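Long-range contacts in sigma-C capsid protein (Avian reovirus, PDB 2VRS), which attaches the virus to host cells as a homotrimeric fibre and induces apoptosis, the chain here being its C-terminal two-thirds with the globular head: residues 163-167 and 190-196; 89-95 and 128-132. All coordinates share one frame; numbering follows the deposited sequence.

Interaction 1. Residues 163-167 and 190-196; sequences VSFTR and FPTGGDG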
loop_
_atom_site.group_PDB
_atom_site.type_symbol
_atom_site.label_atom_id
_atom_site.label_comp_id
_atom_site.label_asym_id
_atom_site.label_seq_id
_atom_site.Cartn_x
_atom_site.Cartn_y
_atom_site.Cartn_z
ATOM N N VAL C 163 3.009 23.757 -13.204
ATOM C CA VAL C 163 3.500 25.082 -12.895
ATOM C C VAL C 163 2.539 26.076 -13.546
ATOM O O VAL C 163 1.989 25.807 -14.632
ATOM C CB VAL C 163 4.938 25.259 -13.435
ATOM C CG1 VAL C 163 5.407 26.682 -13.338
ATOM C CG2 VAL C 163 5.890 24.349 -12.643
ATOM N N SER C 164 2.346 27.209 -12.874
ATOM C CA SER C 164 1.634 28.340 -13.490
ATOM C C SER C 164 2.307 29.644 -13.039
ATOM O O SER C 164 2.948 29.679 -11.994
ATOM C CB SER C 164 0.144 28.306 -13.101
ATOM O OG SER C 164 -0.080 28.896 -11.842
ATOM N N PHE C 165 2.217 30.690 -13.857
ATOM C CA PHE C 165 2.763 31.990 -13.426
ATOM C C PHE C 165 2.159 33.056 -14.320
ATOM O O PHE C 165 1.592 32.754 -15.397
ATOM C CB PHE C 165 4.293 31.991 -13.561
ATOM C CG PHE C 165 4.794 31.519 -14.911
ATOM C CD1 PHE C 165 4.893 32.404 -16.000
ATOM C CD2 PHE C 165 5.136 30.182 -15.106
ATOM C CE1 PHE C 165 5.329 31.961 -17.261
ATOM C CE2 PHE C 165 5.582 29.736 -16.348
ATOM C CZ PHE C 165 5.689 30.621 -17.432
ATOM N N THR C 166 2.387 34.313 -13.909
ATOM C CA THR C 166 1.982 35.460 -14.714
ATOM C C THR C 166 3.226 36.025 -15.425
ATOM O O THR C 166 4.290 36.192 -14.800
ATOM C CB THR C 166 1.352 36.517 -13.816
ATOM O OG1 THR C 166 0.204 35.950 -13.181
ATOM C CG2 THR C 166 0.917 37.746 -14.637
ATOM N N ARG C 167 3.074 36.290 -16.724
ATOM C CA ARG C 167 4.079 36.943 -17.565
ATOM C C ARG C 167 3.345 37.908 -18.507
ATOM O O ARG C 167 2.448 37.490 -19.254
ATOM C CB ARG C 167 4.847 35.923 -18.398
ATOM C CG ARG C 167 5.905 36.526 -19.327
ATOM C CD ARG C 167 6.527 35.470 -20.218
ATOM N NE ARG C 167 7.476 36.067 -21.158
ATOM C CZ ARG C 167 8.744 35.705 -21.336
ATOM N NH1 ARG C 167 9.284 34.701 -20.647
ATOM N NH2 ARG C 167 9.478 36.346 -22.237
ATOM N N PHE C 190 10.801 24.004 -16.777
ATOM C CA PHE C 190 9.544 24.450 -17.365
ATOM C C PHE C 190 9.683 25.621 -18.338
ATOM O O PHE C 190 10.647 26.396 -18.249
ATOM C CB PHE C 190 8.501 24.726 -16.255
ATOM C CG PHE C 190 8.883 25.822 -15.282
ATOM C CD1 PHE C 190 9.554 25.533 -14.096
ATOM C CD2 PHE C 190 8.503 27.162 -15.526
ATOM C CE1 PHE C 190 9.877 26.555 -13.190
ATOM C CE2 PHE C 190 8.848 28.176 -14.631
ATOM C CZ PHE C 190 9.511 27.874 -13.459
ATOM N N PRO C 191 8.741 25.723 -19.301
ATOM C CA PRO C 191 8.722 26.836 -20.236
ATOM C C PRO C 191 8.445 28.124 -19.488
ATOM O O PRO C 191 7.669 28.128 -18.510
ATOM C CB PRO C 191 7.508 26.522 -21.146
ATOM C CG PRO C 191 7.233 25.085 -20.950
ATOM C CD PRO C 191 7.606 24.790 -19.541
ATOM N N THR C 192 9.060 29.209 -19.955
ATOM C CA THR C 192 8.879 30.534 -19.364
ATOM C C THR C 192 7.811 31.400 -20.055
ATOM O O THR C 192 7.506 32.504 -19.565
ATOM C CB THR C 192 10.182 31.329 -19.428
ATOM O OG1 THR C 192 10.537 31.506 -20.813
ATOM C CG2 THR C 192 11.306 30.624 -18.645
ATOM N N GLY C 193 7.249 30.908 -21.161
ATOM C CA GLY C 193 6.154 31.601 -21.850
ATOM C C GLY C 193 6.613 32.647 -22.862
ATOM O O GLY C 193 5.806 33.466 -23.308
ATOM N N GLY C 194 7.899 32.630 -23.206
ATOM C CA GLY C 194 8.472 33.532 -24.207
ATOM C C GLY C 194 9.979 33.395 -24.356
ATOM O O GLY C 194 10.560 32.372 -24.000
ATOM N N ASP C 195 10.614 34.430 -24.896
ATOM C CA ASP C 195 12.062 34.456 -25.083
ATOM C C ASP C 195 12.646 35.725 -24.490
ATOM O O ASP C 195 11.906 36.663 -24.159
ATOM C CB ASP C 195 12.420 34.346 -26.576
ATOM C CG ASP C 195 12.010 33.010 -27.184
ATOM O OD1 ASP C 195 12.757 32.020 -27.017
ATOM O OD2 ASP C 195 10.949 32.950 -27.849
ATOM N N GLY C 196 13.968 35.746 -24.328
ATOM C CA GLY C 196 14.657 36.930 -23.846
ATOM C C GLY C 196 14.466 37.218 -22.373
ATOM O O GLY C 196 13.845 36.421 -21.650
HETATM O O HOH W 1 11.971 34.586 -21.508
#

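Interaction 2. Residues 89-95 and 128-132; sequences ARGTNGS and VVLLT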
loop_
_atom_site.group_PDB
_atom_site.type_symbol
_atom_site.label_atom_id
_atom_site.label_comp_id
_atom_site.label_asym_id
_atom_site.label_seq_id
_atom_site.Cartn_x
_atom_site.Cartn_y
_atom_site.Cartn_z
ATOM N N ALA C 89 13.632 28.841 -3.659
ATOM C CA ALA C 89 13.967 28.029 -4.794
ATOM C C ALA C 89 15.022 28.765 -5.626
ATOM O O ALA C 89 14.963 29.986 -5.785
ATOM C CB ALA C 89 12.735 27.823 -5.651
ATOM N N ARG C 90 15.919 28.010 -6.252
ATOM C CA ARG C 90 17.022 28.637 -6.962
ATOM C C ARG C 90 16.943 28.463 -8.441
ATOM O O ARG C 90 16.943 27.340 -8.936
ATOM C CB ARG C 90 18.342 28.050 -6.448
ATOM C CG ARG C 90 18.584 28.397 -4.982
ATOM C CD ARG C 90 19.856 27.654 -4.592
ATOM N NE ARG C 90 20.207 27.879 -3.217
ATOM C CZ ARG C 90 20.991 28.861 -2.803
ATOM N NH1 ARG C 90 21.498 29.739 -3.672
ATOM N NH2 ARG C 90 21.249 28.965 -1.507
ATOM N N GLY C 91 16.882 29.583 -9.158
ATOM C CA GLY C 91 16.915 29.545 -10.618
ATOM C C GLY C 91 18.302 29.173 -11.088
ATOM O O GLY C 91 19.300 29.660 -10.541
ATOM N N THR C 92 18.368 28.287 -12.076
ATOM C CA THR C 92 19.563 28.089 -12.888
ATOM C C THR C 92 19.124 27.921 -14.346
ATOM O O THR C 92 17.924 27.908 -14.658
ATOM C CB THR C 92 20.340 26.825 -12.475
ATOM O OG1 THR C 92 19.540 25.672 -12.711
ATOM C CG2 THR C 92 20.752 26.875 -11.000
ATOM N N ASN C 93 20.097 27.821 -15.242
ATOM C CA ASN C 93 19.827 27.492 -16.638
ATOM C C ASN C 93 18.646 28.230 -17.279
ATOM O O ASN C 93 17.653 27.614 -17.695
ATOM C CB ASN C 93 19.667 25.973 -16.771
ATOM C CG ASN C 93 20.917 25.222 -16.342
ATOM O OD1 ASN C 93 20.993 24.696 -15.225
ATOM N ND2 ASN C 93 21.904 25.178 -17.219
ATOM N N GLY C 94 18.757 29.550 -17.369
ATOM C CA GLY C 94 17.695 30.373 -17.936
ATOM C C GLY C 94 17.252 31.385 -16.903
ATOM O O GLY C 94 16.359 32.191 -17.148
ATOM N N SER C 95 17.887 31.312 -15.735
ATOM C CA SER C 95 17.718 32.273 -14.653
ATOM C C SER C 95 18.895 32.182 -13.673
ATOM O O SER C 95 19.464 31.099 -13.478
ATOM C CB SER C 95 16.411 31.999 -13.891
ATOM O OG SER C 95 16.233 32.939 -12.860
ATOM N N VAL C 128 13.110 28.445 -21.455
ATOM C CA VAL C 128 13.019 27.343 -20.474
ATOM C C VAL C 128 13.859 27.767 -19.270
ATOM O O VAL C 128 14.889 28.429 -19.433
ATOM C CB VAL C 128 13.571 26.003 -21.054
ATOM C CG1 VAL C 128 13.609 24.929 -19.981
ATOM C CG2 VAL C 128 12.714 25.505 -22.209
ATOM N N VAL C 129 13.426 27.406 -18.063
ATOM C CA VAL C 129 14.175 27.705 -16.856
ATOM C C VAL C 129 14.170 26.467 -15.952
ATOM O O VAL C 129 13.220 25.661 -16.003
ATOM C CB VAL C 129 13.580 28.921 -16.112
ATOM C CG1 VAL C 129 12.136 28.638 -15.636
ATOM C CG2 VAL C 129 14.455 29.360 -14.941
ATOM N N LEU C 130 15.238 26.332 -15.158
ATOM C CA LEU C 130 15.341 25.302 -14.143
ATOM C C LEU C 130 15.219 25.949 -12.767
ATOM O O LEU C 130 15.758 27.034 -12.524
ATOM C CB LEU C 130 16.669 24.548 -14.278
ATOM C CG LEU C 130 16.700 23.366 -15.245
ATOM C CD1 LEU C 130 16.319 23.666 -16.705
ATOM C CD2 LEU C 130 18.075 22.678 -15.163
ATOM N N LEU C 131 14.515 25.279 -11.871
ATOM C CA LEU C 131 14.276 25.810 -10.498
ATOM C C LEU C 131 14.540 24.688 -9.528
ATOM O O LEU C 131 13.919 23.634 -9.590
ATOM C CB LEU C 131 12.833 26.278 -10.363
ATOM C CG LEU C 131 12.523 27.259 -9.240
ATOM C CD1 LEU C 131 13.421 28.532 -9.395
ATOM C CD2 LEU C 131 11.015 27.675 -9.216
ATOM N N THR C 132 15.475 24.943 -8.629
ATOM C CA THR C 132 15.989 23.935 -7.719
ATOM C C THR C 132 15.409 24.089 -6.301
ATOM O O THR C 132 15.300 25.201 -5.767
ATOM C CB THR C 132 17.556 23.921 -7.778
ATOM O OG1 THR C 132 17.952 23.436 -9.066
ATOM C CG2 THR C 132 18.126 22.986 -6.673
HETATM O O HOH W 2 17.716 25.351 -10.889
HETATM O O HOH W 3 14.614 31.290 -18.966
#

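Interaction 1. Residues 163-167 and 190-196
Arg167 carries the polar half of this contact. Its chain leaves the strand extended, with CG anti to the backbone N (chi1 179°), and that length lets the guanidinium reach the loop after Pro191. NH1 donates to Thr192 O at 3.0 Å, arriving from above the carbonyl plane, while NH2 makes a weak bond to Asp195 O. A water accepts from Arg167 NH1 at 2.8 Å and donates to Gly196 O. Gly194 CA lies 3.5 Å above the centre of the Arg167 guanidinium, an approach that the lack of a side chain permits. Gly193, with positive phi, has none to jam against the preceding carbonyl; a zinc ion bound by His172 and Tyr174 lies close by.

The apolar half gathers round the Phe190 ring, where Val163 and Phe165 suit the buried side. Val163 CG1 makes a CH-pi contact over its face, 3.9 Å from the centroid. Phe165 CE2 meets Phe190 CD2 at 4.0 Å, and Phe165 CE1 comes within 3.2 Å of Thr192 O; Pro191 O lies at the Phe165 ring edge.

In the head's curled antiparallel sheet, strand 170-180 pairs with both 159-167 and 185-191, while strand 198-210 flanks 159-167 and strand 128-134 flanks 185-191.

Interaction 2. Residues 89-95 and 128-132
Ala89 CB lies against Leu131, 3.6 Å from its CG, and the small methyl leaves room for the branched side chain. Leu131 holds CG anti to the backbone N (chi1 -160°), and its CD1 reaches over the backbone to 3.6 Å from Gly91 N. At Gly91, a glycine suits the place because Ser95 OG occupies the space where a side chain would begin. Ser95 CB in turn presses on Val129 CG2 at 3.4 Å, a tight carbon contact, while its hydroxyl is bonded to Thr123 and Asp97.

On the face bearing Arg90, Thr92, Leu130 and Thr132, a water bridges Thr92 OG1, Thr132 OG1 and Arg90 O; the two threonine hydroxyls, on the same face, give the water its side-chain partners. Thr132 OG1 also bonds Thr187. Thr92 OG1 touches Leu130 CB as well, and Asn93 lies against a Leu130 methyl, its OD1 3.5 Å from Leu130 CD2. Arg90 turns its end away to a salt bridge with Asp137.

Backbone bonds join Arg90 with Thr132 and Thr92 with Leu130, two antiparallel hydrogen-bonded pairs flanking the non-hydrogen-bonded pair Gly91 and Leu131. Beyond Thr92 the chain turns: Asn93 and Gly94 have positive phi, and at Gly94 a side chain would collide with Val128 O.

Strand 81-92 lies between 98-108 and 128-134 in the antiparallel sheet of the head. On the other side of 128-134 runs strand 185-191, while Leu122 of strand 121-124 packs against Ser95 and Leu131.

From the N terminus, the chain passes through the long helix and the triple beta-spiral shaft before entering the head, where both contacts lie. Interaction 2 comes first: strand 81-92 and its turn are met again at 128-132, closing a loop that contains strands 98-108, 111-119 and 121-124. Interaction 1 follows in series, its smaller loop running from 163-167 through strand 170-180 to 190-196; the loops neither nest nor cross. They meet where strands 128-134 and 185-191 are neighbours, through a probable hydrogen bond between Val129 N and Phe190 O and packing of Thr192 CG2 on Val129 CG1. Together they link successive portions of one curled sheet.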